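Local coordinates for nucleoprotein (Sendai virus, PDB 6M7D) that coats the viral RNA genome as a helical nucleocapsid, one subunit per six nucleotides, shielding it from nucleases and presenting it as template for transcription and replication, at residues 33-38 with 69-74; 57-61 with 74-78. All coordinates share one frame; numbering follows the deposited sequence.

Interaction 1 and interaction 2 are neighbours within one part of the folded chain, their centres about 8 Å apart, and both use helix 68-80. Strand 33-40, helix 47-62 and helix 68-80 follow one another in the chain, and the two pairings alternate along it: the helix returns to pack on the strand in interaction 1 and on the preceding helix in interaction 2. Phe74 belongs to both contacts, while Ser77 carries a hydrogen bond from helix 68-80 to the Phe38 backbone. Strand and helical hairpin thus form one buried unit. The nearest atoms lie about 20 Å from the bound RNA for interaction 1 and about 19 Å for interaction 2, so both are packing within the protein.

Interaction 1 (33-38 with 69-74); sequences STVSVF and SQRGGF
Val35 and Gly73 form the tight centre of a helix-on-strand packing in which helix 68-80 lies against strand 33-40, an outermost strand, within this chain, of a mixed sheet. The axes of the two short segments approach to 7.1 Å and diverge by 29°, so helix and strand head in roughly the same direction. CG1 of Val35, anti to the backbone N (chi1 -170°), is carried down onto the helix and rests 3.4 Å from CA of Gly73. A glycine suits this spot because its bare backbone is the packing surface, and a branched valine suits the strand because CG1 packs against the helix backbone at Ser69 and Gly73 while CG2 faces the Ser69 side chain.

The sheet partner of this strand, 99-108, uses the backbone of Val35 and Val37, so the N-H and C=O of Ser36 turn the other way. Gln70 takes both with its side-chain amide, much as another strand would. Ser36 N gives a hydrogen to Gln70 OE1 over 3.1 Å, and Gln70 NE2 donates to Ser36 O at 3.0 Å; each bond is nearly straight and meets a carbonyl lone pair. Glutamine can do this because its chain is long enough to bend at chi2 (36°) and offers a donor and an acceptor side by side; the two bonds together set which way round the amide lies.

Toward the start of the strand the contact loosens. Ser33 and Ser69 are partly exposed and touch lightly, Ser33 CB lying 3.9 Å from Ser69 OG, and small polar side chains fit such a margin. At the buried end Phe38 and Phe74 lie nearly parallel but slid apart, with centroids 5.5 Å apart. Gln70 NE2 stands 3.7 Å above one face of the Phe74 ring, offset toward its rim.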
loop_
_atom_site.group_PDB
_atom_site.type_symbol
_atom_site.label_atom_id
_atom_site.label_comp_id
_atom_site.label_asym_id
_atom_site.label_seq_id
_atom_site.Cartn_x
_atom_site.Cartn_y
_atom_site.Cartn_z
ATOM N N SER A 33 -1.691 23.318 3.462
ATOM C CA SER A 33 -1.130 23.925 2.273
ATOM C C SER A 33 -2.190 24.005 1.184
ATOM O O SER A 33 -3.117 23.197 1.122
ATOM C CB SER A 33 0.074 23.129 1.774
ATOM O OG SER A 33 1.208 23.331 2.596
ATOM N N THR A 34 -2.051 25.002 0.324
ATOM C CA THR A 34 -2.923 25.163 -0.832
ATOM C C THR A 34 -2.192 24.588 -2.041
ATOM O O THR A 34 -1.081 25.011 -2.367
ATOM C CB THR A 34 -3.317 26.626 -1.029
ATOM O OG1 THR A 34 -4.102 26.757 -2.216
ATOM C CG2 THR A 34 -2.095 27.540 -1.101
ATOM N N VAL A 35 -2.799 23.596 -2.677
ATOM C CA VAL A 35 -2.158 22.838 -3.740
ATOM C C VAL A 35 -2.923 23.049 -5.036
ATOM O O VAL A 35 -4.154 22.949 -5.066
ATOM C CB VAL A 35 -2.078 21.342 -3.389
ATOM C CG1 VAL A 35 -1.204 20.648 -4.367
ATOM C CG2 VAL A 35 -1.534 21.156 -1.991
ATOM N N SER A 36 -2.188 23.336 -6.106
ATOM C CA SER A 36 -2.771 23.506 -7.428
ATOM C C SER A 36 -2.893 22.146 -8.096
ATOM O O SER A 36 -1.893 21.445 -8.275
ATOM C CB SER A 36 -1.921 24.445 -8.281
ATOM O OG SER A 36 -1.577 25.614 -7.566
ATOM N N VAL A 37 -4.114 21.776 -8.460
ATOM C CA VAL A 37 -4.393 20.551 -9.195
ATOM C C VAL A 37 -4.930 20.938 -10.562
ATOM O O VAL A 37 -5.866 21.735 -10.662
ATOM C CB VAL A 37 -5.391 19.655 -8.444
ATOM C CG1 VAL A 37 -5.721 18.439 -9.275
ATOM C CG2 VAL A 37 -4.811 19.241 -7.130
ATOM N N PHE A 38 -4.345 20.373 -11.606
ATOM C CA PHE A 38 -4.672 20.728 -12.978
ATOM C C PHE A 38 -5.485 19.611 -13.607
ATOM O O PHE A 38 -5.008 18.478 -13.719
ATOM C CB PHE A 38 -3.401 21.000 -13.775
ATOM C CG PHE A 38 -2.510 22.008 -13.136
ATOM C CD1 PHE A 38 -2.660 23.350 -13.410
ATOM C CD2 PHE A 38 -1.534 21.620 -12.243
ATOM C CE1 PHE A 38 -1.849 24.280 -12.814
ATOM C CE2 PHE A 38 -0.720 22.550 -11.648
ATOM C CZ PHE A 38 -0.877 23.879 -11.933
ATOM N N SER A 69 4.222 19.463 -1.342
ATOM C CA SER A 69 2.779 19.561 -1.506
ATOM C C SER A 69 2.409 19.789 -2.965
ATOM O O SER A 69 1.430 19.224 -3.459
ATOM C CB SER A 69 2.228 20.681 -0.630
ATOM O OG SER A 69 2.091 21.878 -1.369
ATOM N N GLN A 70 3.196 20.590 -3.681
ATOM C CA GLN A 70 2.893 20.838 -5.086
ATOM C C GLN A 70 3.170 19.605 -5.934
ATOM O O GLN A 70 2.435 19.309 -6.880
ATOM C CB GLN A 70 3.687 22.036 -5.597
ATOM C CG GLN A 70 3.111 22.615 -6.870
ATOM C CD GLN A 70 1.593 22.556 -6.898
ATOM O OE1 GLN A 70 0.920 23.237 -6.126
ATOM N NE2 GLN A 70 1.048 21.733 -7.785
ATOM N N ARG A 71 4.236 18.873 -5.614
ATOM C CA ARG A 71 4.490 17.615 -6.303
ATOM C C ARG A 71 3.381 16.610 -6.026
ATOM O O ARG A 71 2.968 15.860 -6.920
ATOM C CB ARG A 71 5.847 17.066 -5.880
ATOM C CG ARG A 71 6.980 18.024 -6.121
ATOM C CD ARG A 71 8.210 17.614 -5.354
ATOM N NE ARG A 71 8.664 16.286 -5.732
ATOM C CZ ARG A 71 9.755 15.709 -5.246
ATOM N NH1 ARG A 71 10.501 16.350 -4.365
ATOM N NH2 ARG A 71 10.101 14.496 -5.642
ATOM N N GLY A 72 2.879 16.583 -4.794
ATOM C CA GLY A 72 1.725 15.759 -4.499
ATOM C C GLY A 72 0.495 16.188 -5.266
ATOM O O GLY A 72 -0.330 15.356 -5.634
ATOM N N GLY A 73 0.360 17.486 -5.526
ATOM C CA GLY A 73 -0.746 17.956 -6.340
ATOM C C GLY A 73 -0.601 17.605 -7.802
ATOM O O GLY A 73 -1.595 17.396 -8.494
ATOM N N PHE A 74 0.631 17.526 -8.293
ATOM C CA PHE A 74 0.846 17.037 -9.651
ATOM C C PHE A 74 0.532 15.552 -9.753
ATOM O O PHE A 74 -0.032 15.095 -10.753
ATOM C CB PHE A 74 2.276 17.312 -10.091
ATOM C CG PHE A 74 2.496 18.714 -10.526
ATOM C CD1 PHE A 74 1.773 19.238 -11.573
ATOM C CD2 PHE A 74 3.405 19.518 -9.875
ATOM C CE1 PHE A 74 1.965 20.528 -11.971
ATOM C CE2 PHE A 74 3.595 20.809 -10.270
ATOM C CZ PHE A 74 2.877 21.315 -11.319
#

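Interaction 2 (57-61 with 74-78); sequences FLAHS and FLVSL
The hydroxyl of Ser77, whose CB packs on Phe57, is gripped from two directions: OG accepts the backbone N-H of Phe38 in strand 33-40 and donates to the carbonyl of Gly73, one turn back in its own helix. A serine serves well here, because its hydroxyl can reach both partners while its methylene turns to the aromatic neighbour. That CB sits over one face of the Phe57 ring as a CH-pi contact, 3.8 Å from the ring centroid and toward the rim. The same ring touches Phe74: Phe57 CD2 lies 3.9 Å from Phe74 CD1, the two side chains crossing at about a right angle.

These residues join the two arms of an antiparallel helical hairpin, helices 47-62 and 68-80, whose local axes pass 8.4 Å apart at a crossing angle of -157°. His60 binds the arms through Phe74 in two ways. Its CB lies over the centre of the Phe74 ring, 3.5 Å from the centroid, and its imidazole turns an edge to the same face in a T-shaped arrangement with planes at 74°. CD2 of His60 leads this approach, coming to 3.4 Å from Phe74 CZ. The flat histidine suits the place because it also has a polar edge: NE2 donates to the carbonyl of Trp133, which helps to hold the imidazole in position.

On another flank the packing is aliphatic. Leu58 CD1 meets Leu78 CD2 at 3.7 Å, the two leucine side chains meeting obliquely through one methyl each. Ser61 hydrogen-bonds through OG to the Leu58 carbonyl, from above its plane, which satisfies the hydroxyl inside its own helix, while Ser61 CB packs 3.7 Å from Leu75 CG.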
loop_
_atom_site.group_PDB
_atom_site.type_symbol
_atom_site.label_atom_id
_atom_site.label_comp_id
_atom_site.label_asym_id
_atom_site.label_seq_id
_atom_site.Cartn_x
_atom_site.Cartn_y
_atom_site.Cartn_z
ATOM N N PHE A 57 2.832 16.219 -15.902
ATOM C CA PHE A 57 2.494 16.060 -14.492
ATOM C C PHE A 57 3.488 15.147 -13.791
ATOM O O PHE A 57 3.951 15.447 -12.684
ATOM C CB PHE A 57 1.082 15.499 -14.350
ATOM C CG PHE A 57 0.004 16.466 -14.717
ATOM C CD1 PHE A 57 -1.284 16.022 -14.945
ATOM C CD2 PHE A 57 0.270 17.813 -14.829
ATOM C CE1 PHE A 57 -2.278 16.903 -15.278
ATOM C CE2 PHE A 57 -0.723 18.695 -15.164
ATOM C CZ PHE A 57 -1.996 18.239 -15.389
ATOM N N LEU A 58 3.828 14.024 -14.422
ATOM C CA LEU A 58 4.760 13.090 -13.806
ATOM C C LEU A 58 6.142 13.705 -13.648
ATOM O O LEU A 58 6.828 13.458 -12.651
ATOM C CB LEU A 58 4.837 11.808 -14.628
ATOM C CG LEU A 58 5.562 10.656 -13.939
ATOM C CD1 LEU A 58 4.702 10.065 -12.845
ATOM C CD2 LEU A 58 5.940 9.604 -14.944
ATOM N N ALA A 59 6.573 14.505 -14.622
ATOM C CA ALA A 59 7.892 15.118 -14.540
ATOM C C ALA A 59 7.912 16.248 -13.525
ATOM O O ALA A 59 8.950 16.526 -12.916
ATOM C CB ALA A 59 8.318 15.623 -15.913
ATOM N N HIS A 60 6.779 16.922 -13.341
ATOM C CA HIS A 60 6.707 17.989 -12.353
ATOM C C HIS A 60 6.646 17.425 -10.943
ATOM O O HIS A 60 7.115 18.059 -9.993
ATOM C CB HIS A 60 5.495 18.872 -12.631
ATOM C CG HIS A 60 5.750 19.947 -13.637
ATOM N ND1 HIS A 60 6.418 19.717 -14.818
ATOM C CD2 HIS A 60 5.426 21.260 -13.639
ATOM C CE1 HIS A 60 6.495 20.840 -15.506
ATOM N NE2 HIS A 60 5.902 21.793 -14.812
ATOM N N SER A 61 6.025 16.254 -10.790
ATOM C CA SER A 61 5.948 15.606 -9.455
ATOM C C SER A 61 7.366 15.246 -8.994
ATOM O O SER A 61 7.679 15.446 -7.807
ATOM C CB SER A 61 5.063 14.392 -9.504
ATOM O OG SER A 61 5.580 13.426 -10.407
ATOM N N PHE A 74 0.631 17.526 -8.293
ATOM C CA PHE A 74 0.846 17.037 -9.651
ATOM C C PHE A 74 0.532 15.552 -9.753
ATOM O O PHE A 74 -0.032 15.095 -10.753
ATOM C CB PHE A 74 2.276 17.312 -10.091
ATOM C CG PHE A 74 2.496 18.714 -10.526
ATOM C CD1 PHE A 74 1.773 19.238 -11.573
ATOM C CD2 PHE A 74 3.405 19.518 -9.875
ATOM C CE1 PHE A 74 1.965 20.528 -11.971
ATOM C CE2 PHE A 74 3.595 20.809 -10.270
ATOM C CZ PHE A 74 2.877 21.315 -11.319
ATOM N N LEU A 75 0.880 14.785 -8.723
ATOM C CA LEU A 75 0.471 13.386 -8.691
ATOM C C LEU A 75 -1.043 13.256 -8.590
ATOM O O LEU A 75 -1.634 12.354 -9.188
ATOM C CB LEU A 75 1.156 12.665 -7.537
ATOM C CG LEU A 75 2.578 12.216 -7.842
ATOM C CD1 LEU A 75 3.150 11.474 -6.668
ATOM C CD2 LEU A 75 2.597 11.350 -9.075
ATOM N N VAL A 76 -1.686 14.148 -7.842
ATOM C CA VAL A 76 -3.141 14.146 -7.741
ATOM C C VAL A 76 -3.768 14.486 -9.084
ATOM O O VAL A 76 -4.784 13.905 -9.476
ATOM C CB VAL A 76 -3.585 15.119 -6.634
ATOM C CG1 VAL A 76 -5.029 15.502 -6.795
ATOM C CG2 VAL A 76 -3.357 14.501 -5.278
ATOM N N SER A 77 -3.168 15.427 -9.810
ATOM C CA SER A 77 -3.601 15.743 -11.165
ATOM C C SER A 77 -3.504 14.520 -12.061
ATOM O O SER A 77 -4.427 14.211 -12.823
ATOM C CB SER A 77 -2.740 16.871 -11.722
ATOM O OG SER A 77 -3.044 18.099 -11.105
ATOM N N LEU A 78 -2.374 13.823 -11.991
ATOM C CA LEU A 78 -2.180 12.629 -12.800
ATOM C C LEU A 78 -3.230 11.574 -12.486
ATOM O O LEU A 78 -3.818 10.984 -13.397
ATOM C CB LEU A 78 -0.778 12.082 -12.570
ATOM C CG LEU A 78 -0.356 10.893 -13.417
ATOM C CD1 LEU A 78 -0.587 11.193 -14.874
ATOM C CD2 LEU A 78 1.097 10.605 -13.158
#